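Local structure of proliferating cell nuclear antigen (Entamoeba histolytica, 3P91) at residues H49-A61 with G244-K256. The protein probably raises the processivity of DNA polymerase delta during replication by acting as a ring-shaped sliding DNA-binding factor. Sequence-based numbering, arbitrary orientation.
Sequences HVSLVSLLIETDA and GEACVLKFYLAPK
Ala246, Tyr252 and Ser54 have the largest areas buried where strand 52-57 runs antiparallel to strand 247-253, at 168° between their directions. Ala246 sits just before strand 247-253, against the 3-10 segment 59-61: its CB meets Asp60 CB at 3.6 Å and also abuts Ala61 N and CB, while its carbonyl oxygen accepts Glu58 N at 3.0 Å. One small residue thus meets residues 60-61 through its methyl group and Glu58 N through its carbonyl oxygen. At the other end, Tyr252 forms a hydrogen-bonded pair with Leu52: Leu52 N donates to Tyr252 O (3.1 Å) and Tyr252 N returns a bond to Leu52 O. The Tyr252 side chain leaves with CG beside its own backbone N (chi1 -63°), which brings the ring alongside strand 52-57, so that Ser54 CB lies in the ring plane, at the edge, 4.0 Å from CE2. Ser54 and Lys250 are the next such pair, with Ser54 N 2.8 Å from Lys250 O and Lys250 N bonded to Ser54 O. Ser54 OG and Tyr252 OH are bridged by a water, 2.9 Å from Ser54 OG. A second water donates to Ser54 O and Val248 O, two carbonyls of facing strands. This ladder is the central seam of the PCNA subunit: the strands belong to its N- and C-terminal domains, and their pairing, with strands 39-45 and 238-244 flanking it, makes one continuous sheet across both. Leu52, Ser54, Leu56, Val248, Lys250 and Tyr252 share one face. On the other, Val53 CG1 is 4.0 Å from Leu249 CD1 and touches Phe251 CE1, the two side chains of Val53 and Phe251 pointing the same way. Helix 14-25 packs on this apolar face through Leu24 against Val53 and Val20 against Leu55, whereas Phe251 stacks with Phe218 of helix 212-218.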
ATOM      1  N   HIS A  49     -18.532 -22.176  13.201  1.00 27.81           N
ATOM      2  CA  HIS A  49     -19.243 -23.429  13.337  1.00 26.01           C
ATOM      3  C   HIS A  49     -20.448 -23.369  12.438  1.00 25.22           C
ATOM      4  O   HIS A  49     -21.570 -23.613  12.866  1.00 26.32           O
ATOM      5  CB  HIS A  49     -19.685 -23.622  14.779  1.00 27.71           C
ATOM      6  CG  HIS A  49     -18.556 -23.928  15.704  1.00 31.38           C
ATOM      7  ND1 HIS A  49     -17.237 -23.840  15.316  1.00 32.66           N
ATOM      8  CD2 HIS A  49     -18.544 -24.334  16.995  1.00 31.88           C
ATOM      9  CE1 HIS A  49     -16.459 -24.180  16.327  1.00 34.38           C
ATOM     10  NE2 HIS A  49     -17.227 -24.484  17.358  1.00 35.17           N
ATOM     11  N   VAL A  50     -20.199 -23.026  11.183  1.00 25.67           N
ATOM     12  CA  VAL A  50     -21.255 -22.810  10.210  1.00 25.95           C
ATOM     13  C   VAL A  50     -20.976 -23.649   8.979  1.00 25.33           C
ATOM     14  O   VAL A  50     -21.890 -24.037   8.253  1.00 26.75           O
ATOM     15  CB  VAL A  50     -21.329 -21.319   9.810  1.00 24.70           C
ATOM     16  CG1 VAL A  50     -21.818 -21.169   8.392  1.00 27.63           C
ATOM     17  CG2 VAL A  50     -22.211 -20.550  10.775  1.00 22.92           C
ATOM     18  N   SER A  51     -19.700 -23.937   8.757  1.00 22.89           N
ATOM     19  CA  SER A  51     -19.284 -24.650   7.569  1.00 20.68           C
ATOM     20  C   SER A  51     -18.184 -25.636   7.897  1.00 22.80           C
ATOM     21  O   SER A  51     -17.760 -25.773   9.044  1.00 22.37           O
ATOM     22  CB  SER A  51     -18.783 -23.666   6.517  1.00 22.60           C
ATOM     23  OG  SER A  51     -17.621 -22.993   6.978  1.00 25.43           O
ATOM     24  N   LEU A  52     -17.708 -26.312   6.863  1.00 22.59           N
ATOM     25  CA  LEU A  52     -16.754 -27.386   7.025  1.00 21.52           C
ATOM     26  C   LEU A  52     -15.579 -27.102   6.120  1.00 21.82           C
ATOM     27  O   LEU A  52     -15.760 -26.678   4.979  1.00 21.18           O
ATOM     28  CB  LEU A  52     -17.410 -28.705   6.615  1.00 22.48           C
ATOM     29  CG  LEU A  52     -17.206 -29.995   7.406  1.00 26.03           C
ATOM     30  CD1 LEU A  52     -15.946 -30.747   6.975  1.00 26.25           C
ATOM     31  CD2 LEU A  52     -17.204 -29.708   8.899  1.00 28.38           C
ATOM     32  N   VAL A  53     -14.377 -27.321   6.641  1.00 22.29           N
ATOM     33  CA  VAL A  53     -13.164 -27.253   5.844  1.00 21.52           C
ATOM     34  C   VAL A  53     -12.582 -28.652   5.717  1.00 20.59           C
ATOM     35  O   VAL A  53     -12.571 -29.410   6.680  1.00 20.85           O
ATOM     36  CB  VAL A  53     -12.101 -26.344   6.496  1.00 23.03           C
ATOM     37  CG1 VAL A  53     -10.960 -26.106   5.533  1.00 18.81           C
ATOM     38  CG2 VAL A  53     -12.718 -25.027   6.945  1.00 24.86           C
ATOM     39  N   SER A  54     -12.096 -28.984   4.524  1.00 21.14           N
ATOM     40  CA  SER A  54     -11.502 -30.286   4.258  1.00 19.43           C
ATOM     41  C   SER A  54     -10.231 -30.165   3.429  1.00 20.31           C
ATOM     42  O   SER A  54     -10.298 -29.909   2.233  1.00 21.90           O
ATOM     43  CB  SER A  54     -12.491 -31.164   3.504  1.00 21.93           C
ATOM     44  OG  SER A  54     -11.872 -32.355   3.061  1.00 26.51           O
ATOM     45  N   LEU A  55      -9.077 -30.364   4.058  1.00 19.62           N
ATOM     46  CA  LEU A  55      -7.810 -30.311   3.339  1.00 20.37           C
ATOM     47  C   LEU A  55      -7.128 -31.660   3.258  1.00 21.91           C
ATOM     48  O   LEU A  55      -7.100 -32.424   4.220  1.00 21.42           O
ATOM     49  CB  LEU A  55      -6.842 -29.318   3.987  1.00 22.87           C
ATOM     50  CG  LEU A  55      -5.365 -29.420   3.567  1.00 21.71           C
ATOM     51  CD1 LEU A  55      -5.111 -28.803   2.191  1.00 19.75           C
ATOM     52  CD2 LEU A  55      -4.461 -28.780   4.612  1.00 18.56           C
ATOM     53  N   LEU A  56      -6.559 -31.936   2.096  1.00 21.58           N
ATOM     54  CA  LEU A  56      -5.707 -33.090   1.943  1.00 20.85           C
ATOM     55  C   LEU A  56      -4.472 -32.735   1.136  1.00 22.14           C
ATOM     56  O   LEU A  56      -4.562 -32.470  -0.056  1.00 24.29           O
ATOM     57  CB  LEU A  56      -6.451 -34.209   1.244  1.00 20.75           C
ATOM     58  CG  LEU A  56      -5.547 -35.397   0.965  1.00 23.45           C
ATOM     59  CD1 LEU A  56      -4.992 -35.936   2.277  1.00 22.37           C
ATOM     60  CD2 LEU A  56      -6.301 -36.471   0.198  1.00 24.35           C
ATOM     61  N   ILE A  57      -3.318 -32.712   1.787  1.00 20.95           N
ATOM     62  CA  ILE A  57      -2.077 -32.677   1.042  1.00 21.58           C
ATOM     63  C   ILE A  57      -1.580 -34.105   0.909  1.00 22.49           C
ATOM     64  O   ILE A  57      -1.442 -34.816   1.896  1.00 23.70           O
ATOM     65  CB  ILE A  57      -1.011 -31.820   1.724  1.00 20.82           C
ATOM     66  CG1 ILE A  57      -1.608 -30.488   2.163  1.00 20.68           C
ATOM     67  CG2 ILE A  57       0.147 -31.592   0.776  1.00 19.68           C
ATOM     68  CD1 ILE A  57      -0.663 -29.630   2.932  1.00 18.86           C
ATOM     69  N   GLU A  58      -1.324 -34.527  -0.317  1.00 23.02           N
ATOM     70  CA  GLU A  58      -0.900 -35.891  -0.567  1.00 23.70           C
ATOM     71  C   GLU A  58       0.607 -36.022  -0.513  1.00 25.93           C
ATOM     72  O   GLU A  58       1.324 -35.018  -0.564  1.00 25.02           O
ATOM     73  CB  GLU A  58      -1.383 -36.333  -1.937  1.00 30.48           C
ATOM     74  CG  GLU A  58      -2.888 -36.358  -2.088  1.00 33.23           C
ATOM     75  CD  GLU A  58      -3.309 -37.272  -3.211  1.00 40.01           C
ATOM     76  OE1 GLU A  58      -3.613 -38.456  -2.924  1.00 40.76           O
ATOM     77  OE2 GLU A  58      -3.302 -36.808  -4.375  1.00 39.64           O
ATOM     78  N   THR A  59       1.090 -37.261  -0.438  1.00 24.59           N
ATOM     79  CA  THR A  59       2.529 -37.503  -0.329  1.00 24.99           C
ATOM     80  C   THR A  59       3.296 -37.123  -1.606  1.00 25.59           C
ATOM     81  O   THR A  59       4.509 -36.908  -1.565  1.00 24.43           O
ATOM     82  CB  THR A  59       2.868 -38.958   0.151  1.00 25.93           C
ATOM     83  OG1 THR A  59       2.347 -39.928  -0.766  1.00 29.49           O
ATOM     84  CG2 THR A  59       2.301 -39.220   1.546  1.00 20.18           C
ATOM     85  N   ASP A  60       2.574 -37.014  -2.722  1.00 25.01           N
ATOM     86  CA  ASP A  60       3.141 -36.573  -4.000  1.00 25.62           C
ATOM     87  C   ASP A  60       3.535 -35.094  -4.008  1.00 24.62           C
ATOM     88  O   ASP A  60       4.171 -34.617  -4.948  1.00 23.41           O
ATOM     89  CB  ASP A  60       2.150 -36.825  -5.138  1.00 28.61           C
ATOM     90  CG  ASP A  60       2.215 -38.241  -5.671  1.00 35.59           C
ATOM     91  OD1 ASP A  60       1.148 -38.865  -5.847  1.00 43.27           O
ATOM     92  OD2 ASP A  60       3.334 -38.730  -5.928  1.00 41.04           O
ATOM     93  N   ALA A  61       3.146 -34.372  -2.964  1.00 22.93           N
ATOM     94  CA  ALA A  61       3.487 -32.961  -2.839  1.00 22.77           C
ATOM     95  C   ALA A  61       4.883 -32.750  -2.231  1.00 21.98           C
ATOM     96  O   ALA A  61       5.374 -31.625  -2.155  1.00 20.49           O
ATOM     97  CB  ALA A  61       2.422 -32.241  -2.015  1.00 23.41           C
ATOM     98  N   GLY A 244      -5.142 -28.305  -6.163  1.00 28.01           N
ATOM     99  CA  GLY A 244      -3.802 -27.990  -6.623  1.00 28.32           C
ATOM    100  C   GLY A 244      -3.100 -29.206  -7.199  1.00 31.85           C
ATOM    101  O   GLY A 244      -3.741 -30.204  -7.537  1.00 30.92           O
ATOM    102  N   GLU A 245      -1.776 -29.125  -7.301  1.00 35.54           N
ATOM    103  CA  GLU A 245      -0.970 -30.208  -7.861  1.00 36.36           C
ATOM    104  C   GLU A 245      -1.279 -31.581  -7.236  1.00 37.17           C
ATOM    105  O   GLU A 245      -1.953 -32.419  -7.848  1.00 41.87           O
ATOM    106  CB  GLU A 245       0.521 -29.876  -7.739  1.00 34.38           C
ATOM    107  N   ALA A 246      -0.775 -31.812  -6.028  1.00 35.27           N
ATOM    108  CA  ALA A 246      -1.062 -33.050  -5.300  1.00 30.09           C
ATOM    109  C   ALA A 246      -1.731 -32.673  -3.995  1.00 28.37           C
ATOM    110  O   ALA A 246      -1.318 -33.077  -2.912  1.00 27.70           O
ATOM    111  CB  ALA A 246       0.211 -33.825  -5.036  1.00 27.19           C
ATOM    112  N   CYS A 247      -2.777 -31.879  -4.116  1.00 26.68           N
ATOM    113  CA  CYS A 247      -3.350 -31.225  -2.970  1.00 25.73           C
ATOM    114  C   CYS A 247      -4.740 -30.776  -3.365  1.00 25.94           C
ATOM    115  O   CYS A 247      -4.998 -30.495  -4.531  1.00 25.75           O
ATOM    116  CB  CYS A 247      -2.488 -30.021  -2.620  1.00 25.60           C
ATOM    117  SG  CYS A 247      -3.213 -28.901  -1.432  1.00 35.23           S
ATOM    118  N   VAL A 248      -5.645 -30.724  -2.402  1.00 22.69           N
ATOM    119  CA  VAL A 248      -6.980 -30.242  -2.687  1.00 22.49           C
ATOM    120  C   VAL A 248      -7.579 -29.663  -1.428  1.00 22.66           C
ATOM    121  O   VAL A 248      -7.330 -30.151  -0.329  1.00 24.17           O
ATOM    122  CB  VAL A 248      -7.890 -31.352  -3.262  1.00 26.12           C
ATOM    123  CG1 VAL A 248      -8.114 -32.450  -2.238  1.00 24.66           C
ATOM    124  CG2 VAL A 248      -9.223 -30.761  -3.760  1.00 25.76           C
ATOM    125  N   LEU A 249      -8.347 -28.594  -1.596  1.00 22.80           N
ATOM    126  CA  LEU A 249      -8.963 -27.909  -0.480  1.00 19.65           C
ATOM    127  C   LEU A 249     -10.440 -27.791  -0.783  1.00 20.43           C
ATOM    128  O   LEU A 249     -10.817 -27.447  -1.895  1.00 22.92           O
ATOM    129  CB  LEU A 249      -8.346 -26.526  -0.318  1.00 19.91           C
ATOM    130  CG  LEU A 249      -8.977 -25.643   0.756  1.00 24.07           C
ATOM    131  CD1 LEU A 249      -8.814 -26.280   2.129  1.00 22.48           C
ATOM    132  CD2 LEU A 249      -8.381 -24.240   0.735  1.00 23.41           C
ATOM    133  N   LYS A 250     -11.286 -28.097   0.191  1.00 19.23           N
ATOM    134  CA  LYS A 250     -12.720 -28.021  -0.039  1.00 20.73           C
ATOM    135  C   LYS A 250     -13.456 -27.398   1.124  1.00 22.25           C
ATOM    136  O   LYS A 250     -13.083 -27.592   2.282  1.00 22.24           O
ATOM    137  CB  LYS A 250     -13.310 -29.399  -0.307  1.00 20.39           C
ATOM    138  CG  LYS A 250     -12.882 -30.016  -1.599  1.00 21.52           C
ATOM    139  CD  LYS A 250     -13.338 -31.440  -1.613  1.00 24.78           C
ATOM    140  CE  LYS A 250     -12.956 -32.152  -2.881  1.00 27.82           C
ATOM    141  NZ  LYS A 250     -13.388 -33.570  -2.767  1.00 33.06           N
ATOM    142  N   PHE A 251     -14.504 -26.649   0.798  1.00 21.36           N
ATOM    143  CA  PHE A 251     -15.382 -26.074   1.797  1.00 21.68           C
ATOM    144  C   PHE A 251     -16.791 -26.558   1.553  1.00 21.10           C
ATOM    145  O   PHE A 251     -17.195 -26.735   0.406  1.00 20.88           O
ATOM    146  CB  PHE A 251     -15.366 -24.564   1.702  1.00 20.39           C
ATOM    147  CG  PHE A 251     -14.021 -23.972   1.864  1.00 19.29           C
ATOM    148  CD1 PHE A 251     -13.573 -23.587   3.108  1.00 20.43           C
ATOM    149  CD2 PHE A 251     -13.203 -23.790   0.774  1.00 19.94           C
ATOM    150  CE1 PHE A 251     -12.328 -23.027   3.265  1.00 22.29           C
ATOM    151  CE2 PHE A 251     -11.961 -23.231   0.921  1.00 21.20           C
ATOM    152  CZ  PHE A 251     -11.519 -22.851   2.172  1.00 21.23           C
ATOM    153  N   TYR A 252     -17.534 -26.760   2.639  1.00 21.42           N
ATOM    154  CA  TYR A 252     -18.917 -27.208   2.562  1.00 20.08           C
ATOM    155  C   TYR A 252     -19.808 -26.216   3.264  1.00 20.39           C
ATOM    156  O   TYR A 252     -19.634 -25.957   4.455  1.00 19.83           O
ATOM    157  CB  TYR A 252     -19.075 -28.572   3.222  1.00 20.95           C
ATOM    158  CG  TYR A 252     -18.301 -29.671   2.544  1.00 19.71           C
ATOM    159  CD1 TYR A 252     -18.938 -30.567   1.706  1.00 18.65           C
ATOM    160  CD2 TYR A 252     -16.927 -29.811   2.739  1.00 20.05           C
ATOM    161  CE1 TYR A 252     -18.245 -31.576   1.085  1.00 19.39           C
ATOM    162  CE2 TYR A 252     -16.217 -30.821   2.115  1.00 19.31           C
ATOM    163  CZ  TYR A 252     -16.890 -31.705   1.289  1.00 21.85           C
ATOM    164  OH  TYR A 252     -16.218 -32.725   0.654  1.00 24.35           O
ATOM    165  N   LEU A 253     -20.762 -25.663   2.522  1.00 21.13           N
ATOM    166  CA  LEU A 253     -21.651 -24.651   3.067  1.00 21.06           C
ATOM    167  C   LEU A 253     -23.112 -24.900   2.702  1.00 22.26           C
ATOM    168  O   LEU A 253     -23.471 -25.014   1.527  1.00 23.07           O
ATOM    169  CB  LEU A 253     -21.215 -23.258   2.615  1.00 19.12           C
ATOM    170  CG  LEU A 253     -22.033 -22.114   3.210  1.00 21.34           C
ATOM    171  CD1 LEU A 253     -21.841 -22.023   4.719  1.00 20.46           C
ATOM    172  CD2 LEU A 253     -21.680 -20.795   2.538  1.00 23.13           C
ATOM    173  N   ALA A 254     -23.955 -24.976   3.722  1.00 22.07           N
ATOM    174  CA  ALA A 254     -25.371 -25.216   3.519  1.00 23.23           C
ATOM    175  C   ALA A 254     -26.100 -23.953   3.050  1.00 25.27           C
ATOM    176  O   ALA A 254     -25.819 -22.850   3.517  1.00 25.12           O
ATOM    177  CB  ALA A 254     -25.991 -25.745   4.800  1.00 25.90           C
ATOM    178  N   PRO A 255     -27.047 -24.110   2.120  1.00 25.34           N
ATOM    179  CA  PRO A 255     -27.812 -22.953   1.645  1.00 27.03           C
ATOM    180  C   PRO A 255     -28.664 -22.317   2.752  1.00 29.22           C
ATOM    181  O   PRO A 255     -28.951 -22.960   3.764  1.00 29.80           O
ATOM    182  CB  PRO A 255     -28.684 -23.547   0.539  1.00 25.07           C
ATOM    183  CG  PRO A 255     -28.732 -24.995   0.831  1.00 25.47           C
ATOM    184  CD  PRO A 255     -27.428 -25.349   1.428  1.00 23.04           C
ATOM    185  N   LYS A 256     -29.034 -21.054   2.572  1.00 26.73           N
ATOM    186  CA  LYS A 256     -29.842 -20.352   3.554  1.00 28.33           C
ATOM    187  C   LYS A 256     -31.241 -20.297   2.983  1.00 35.54           C
ATOM    188  O   LYS A 256     -31.406 -20.422   1.771  1.00 36.46           O
ATOM    189  CB  LYS A 256     -29.297 -18.946   3.797  1.00 23.75           C
TER
HETATM  190  O   HOH W   1      -9.778 -32.054   0.413  1.00 25.14           O
HETATM  191  O   HOH W   2     -13.310 -33.979   1.093  1.00 25.67           O